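Local structure of odorant binding protein (AGAP007287-PA) (Anopheles gambiae, 3PM2) at residues P90-N93 against K94-D98; L138-M141 against G142-F146. The protein binds hydrophobic odorants and is thought to aid their capture and transport through the aqueous fluid that bathes the olfactory sensory dendrites. One frame throughout, in Å; residues are numbered along the deposited sequence.

Interaction 1: residues P90-N93 against K94-D98; sequences PEWN and KITLD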
# COMPACT_ATOMS: atom_id res chain seq x y z
N PRO A 90 -3.30 -18.26 13.05
CA PRO A 90 -4.73 -18.22 12.69
C PRO A 90 -5.42 -16.88 12.86
O PRO A 90 -6.46 -16.65 12.25
CB PRO A 90 -5.36 -19.32 13.55
CG PRO A 90 -4.40 -19.53 14.67
CD PRO A 90 -3.04 -19.26 14.11
N GLU A 91 -4.82 -15.99 13.66
CA GLU A 91 -5.32 -14.62 13.87
C GLU A 91 -5.41 -13.84 12.55
O GLU A 91 -6.27 -12.97 12.41
CB GLU A 91 -4.40 -13.85 14.82
CG GLU A 91 -4.43 -14.35 16.26
CD GLU A 91 -3.57 -15.55 16.60
OE1 GLU A 91 -3.01 -16.19 15.68
OE2 GLU A 91 -3.51 -15.89 17.80
N TRP A 92 -4.52 -14.14 11.60
CA TRP A 92 -4.46 -13.43 10.32
C TRP A 92 -5.66 -13.54 9.40
O TRP A 92 -5.90 -12.60 8.64
CB TRP A 92 -3.15 -13.72 9.60
CG TRP A 92 -1.95 -13.10 10.26
CD1 TRP A 92 -0.93 -13.76 10.88
CD2 TRP A 92 -1.62 -11.70 10.33
NE1 TRP A 92 0.01 -12.86 11.33
CE2 TRP A 92 -0.40 -11.59 11.04
CE3 TRP A 92 -2.28 -10.52 9.93
CZ2 TRP A 92 0.21 -10.36 11.29
CZ3 TRP A 92 -1.66 -9.29 10.18
CH2 TRP A 92 -0.44 -9.22 10.86
N ASN A 93 -6.46 -14.62 9.49
CA ASN A 93 -7.65 -14.78 8.65
C ASN A 93 -8.62 -13.61 8.83
O ASN A 93 -8.90 -12.90 7.85
CB ASN A 93 -8.36 -16.12 8.92
CG ASN A 93 -9.52 -16.35 8.00
OD1 ASN A 93 -10.68 -16.09 8.34
ND2 ASN A 93 -9.23 -16.80 6.80
N LYS A 94 -9.09 -13.39 10.08
CA LYS A 94 -10.02 -12.32 10.43
C LYS A 94 -9.41 -10.94 10.27
O LYS A 94 -10.09 -10.04 9.81
CB LYS A 94 -10.57 -12.47 11.87
CG LYS A 94 -11.93 -11.80 12.07
CD LYS A 94 -13.08 -12.67 11.55
CE LYS A 94 -13.95 -11.93 10.57
NZ LYS A 94 -14.70 -12.86 9.68
N ILE A 95 -8.13 -10.77 10.68
CA ILE A 95 -7.45 -9.48 10.56
C ILE A 95 -7.43 -9.08 9.09
O ILE A 95 -7.79 -7.95 8.77
CB ILE A 95 -6.02 -9.54 11.16
CG1 ILE A 95 -6.06 -9.77 12.70
CG2 ILE A 95 -5.26 -8.26 10.81
CD1 ILE A 95 -4.63 -9.92 13.36
N THR A 96 -7.09 -10.03 8.20
CA THR A 96 -7.03 -9.81 6.74
C THR A 96 -8.39 -9.48 6.17
O THR A 96 -8.52 -8.46 5.48
CB THR A 96 -6.31 -10.97 6.04
OG1 THR A 96 -4.99 -11.08 6.57
CG2 THR A 96 -6.21 -10.78 4.53
N LEU A 97 -9.42 -10.29 6.48
CA LEU A 97 -10.78 -10.02 6.00
C LEU A 97 -11.29 -8.63 6.46
O LEU A 97 -11.82 -7.89 5.65
CB LEU A 97 -11.75 -11.13 6.41
CG LEU A 97 -11.54 -12.49 5.74
CD1 LEU A 97 -12.27 -13.59 6.51
CD2 LEU A 97 -12.03 -12.47 4.28
N ASP A 98 -11.05 -8.27 7.75
CA ASP A 98 -11.44 -6.97 8.29
C ASP A 98 -10.68 -5.84 7.58
O ASP A 98 -11.29 -4.82 7.25
CB ASP A 98 -11.19 -6.89 9.81
CG ASP A 98 -12.14 -7.71 10.70
OD1 ASP A 98 -13.03 -8.42 10.15
OD2 ASP A 98 -12.00 -7.65 11.95
O HOH W 1 -8.70 -15.29 12.29
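Thr96 doubles back on the carbonyl of Trp92 at the start of a helix, and the polar contacts centre on this pair. Trp92 O takes two bonds, one from Thr96 N at 2.9 Å and a second from Thr96 OG1 at 2.7 Å, and the donors arrive from opposite faces of the carbonyl plane. The hydroxyl gets there because OG1 stands beside its own backbone N (chi1 -59°), which turns it back along the helix and satisfies a buried group within one turn. Leu97 N donates to Asn93 O, the ordinary i+4 to i bond of an alpha-helix. The turn before is looser: the bond from Ile95 N to Glu91 O is weak at 3.4 Å, and a water fills in, accepting from Lys94 N at 2.9 Å and donating to Pro90 O at 2.6 Å.

The apolar contacts flank these bonds. Ile95 CG2 packs on Trp92 CZ3 at 3.8 Å. The ethyl branch of Ile95 runs past Glu91 O with CG1 and ends with CD1 over one face of the indole, displaced toward the rim. One turn on from Asn93, the CD1 methyl of Leu97 meets Asn93 OD1 at 3.5 Å.

This is the opening of helix 92-109. Glu91 forms a salt bridge with Lys152, Trp92 packs on Cys19 and Pro22, and Asn93, Thr96 and Leu97 lean on helix 74-85, joining the new helix to the one that precedes it.

Interaction 2: residues L138-M141 against G142-F146; sequences LACM and GMTLF
Met141 and Leu145, one turn apart, run askew to each other, with the methyl CE of Met141 3.9 Å from the CD1 methyl of Leu145. The thioether chain is bent at both chi2 (-55°) and chi3 (-63°), a fold that swings CE round to the leucine branch instead of letting it extend away from the helix. Leu145 also rests its CG 3.2 Å from Met141 O, the carbonyl that accepts the bond from Leu145 N.

Met143 behaves differently toward Ala139. Its chain is straight at chi2 and turns only at chi3 (-67°), which brings CE back to 3.2 Å from Ala139 O and 4.2 Å from Ala139 CB.

On a third side, Thr144 faces Cys140. Its OG1 donates to Cys140 O at 2.8 Å, a common intrahelical bond of threonine, and Thr144 N bonds to the same oxygen at 2.9 Å from the opposite face of the carbonyl plane. The hydroxyl also lies 3.8 Å from Cys140 SG, the sulfur joined to Cys103.

Met141 and Thr144 meet helix 92-109 at Ala99, and Leu138, Met141 and Leu145 all touch Tyr81 of helix 74-85. Helices linked in this way by a disulfide, here Cys140 to Cys103 of helix 92-109, belong to the mainly helical, cystine-braced fold of insect odorant-binding proteins.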
# COMPACT_ATOMS: atom_id res chain seq x y z
N LEU A 138 -3.81 -0.72 -1.78
CA LEU A 138 -2.56 -1.32 -1.37
C LEU A 138 -1.90 -0.63 -0.17
O LEU A 138 -1.41 -1.32 0.75
CB LEU A 138 -1.59 -1.46 -2.57
CG LEU A 138 -0.33 -2.32 -2.35
CD1 LEU A 138 -0.71 -3.79 -2.05
CD2 LEU A 138 0.61 -2.24 -3.57
N ALA A 139 -1.88 0.72 -0.18
CA ALA A 139 -1.32 1.51 0.92
C ALA A 139 -2.05 1.19 2.21
O ALA A 139 -1.41 0.91 3.22
CB ALA A 139 -1.45 3.01 0.61
N CYS A 140 -3.39 1.21 2.17
CA CYS A 140 -4.26 0.92 3.30
C CYS A 140 -4.04 -0.52 3.79
O CYS A 140 -3.94 -0.74 5.00
CB CYS A 140 -5.71 1.17 2.90
SG CYS A 140 -6.90 0.75 4.19
N MET A 141 -3.95 -1.48 2.87
CA MET A 141 -3.74 -2.88 3.27
C MET A 141 -2.46 -3.05 4.07
O MET A 141 -2.47 -3.63 5.16
CB MET A 141 -3.79 -3.84 2.09
CG MET A 141 -5.21 -4.18 1.63
SD MET A 141 -6.33 -4.84 2.90
CE MET A 141 -5.46 -6.39 3.33
N GLY A 142 -1.36 -2.57 3.52
CA GLY A 142 -0.08 -2.70 4.19
C GLY A 142 -0.04 -2.05 5.56
O GLY A 142 0.45 -2.66 6.52
N MET A 143 -0.55 -0.81 5.66
CA MET A 143 -0.52 -0.09 6.94
C MET A 143 -1.41 -0.77 7.98
O MET A 143 -1.00 -0.90 9.13
CB MET A 143 -0.94 1.39 6.76
CG MET A 143 0.05 2.16 5.90
SD MET A 143 -0.44 3.91 5.65
CE MET A 143 -1.82 3.75 4.73
N THR A 144 -2.61 -1.18 7.56
CA THR A 144 -3.57 -1.83 8.48
C THR A 144 -3.04 -3.19 8.97
O THR A 144 -3.14 -3.46 10.17
CB THR A 144 -4.95 -1.98 7.82
OG1 THR A 144 -5.41 -0.68 7.37
CG2 THR A 144 -5.98 -2.62 8.76
N LEU A 145 -2.53 -4.04 8.06
CA LEU A 145 -2.00 -5.36 8.45
C LEU A 145 -0.88 -5.25 9.49
O LEU A 145 -0.89 -5.96 10.49
CB LEU A 145 -1.50 -6.19 7.25
CG LEU A 145 -2.61 -6.59 6.24
CD1 LEU A 145 -1.99 -7.06 4.90
CD2 LEU A 145 -3.67 -7.53 6.90
N PHE A 146 0.06 -4.32 9.26
CA PHE A 146 1.18 -4.08 10.16
C PHE A 146 0.72 -3.60 11.54
O PHE A 146 1.22 -4.10 12.55
CB PHE A 146 2.16 -3.07 9.52
CG PHE A 146 3.50 -2.93 10.22
CD1 PHE A 146 4.47 -3.92 10.09
CD2 PHE A 146 3.80 -1.80 10.96
CE1 PHE A 146 5.74 -3.76 10.67
CE2 PHE A 146 5.05 -1.66 11.57
CZ PHE A 146 6.01 -2.64 11.43

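From the N terminus, interaction 1 comes first, at the beginning of helix 92-109, and interaction 2 follows in the middle and later part of helix 133-147. Each stays within a continuous stretch, so neither closes a long loop; they lie in series, without nesting or crossing. In space, however, their centres are about 13 Å apart and the two touch: Trp92 CH2 approaches Leu145 O at 3.3 Å, and Thr96 OG1 lies 3.8 Å from Leu145 CD2. The two helices thus pack directly, and the disulfide from Cys140, within interaction 2, to Cys103, later in helix 92-109, joins them covalently. Helix 74-85 touches both contacts, and Pro22 meets Trp92, Thr96 and Leu145.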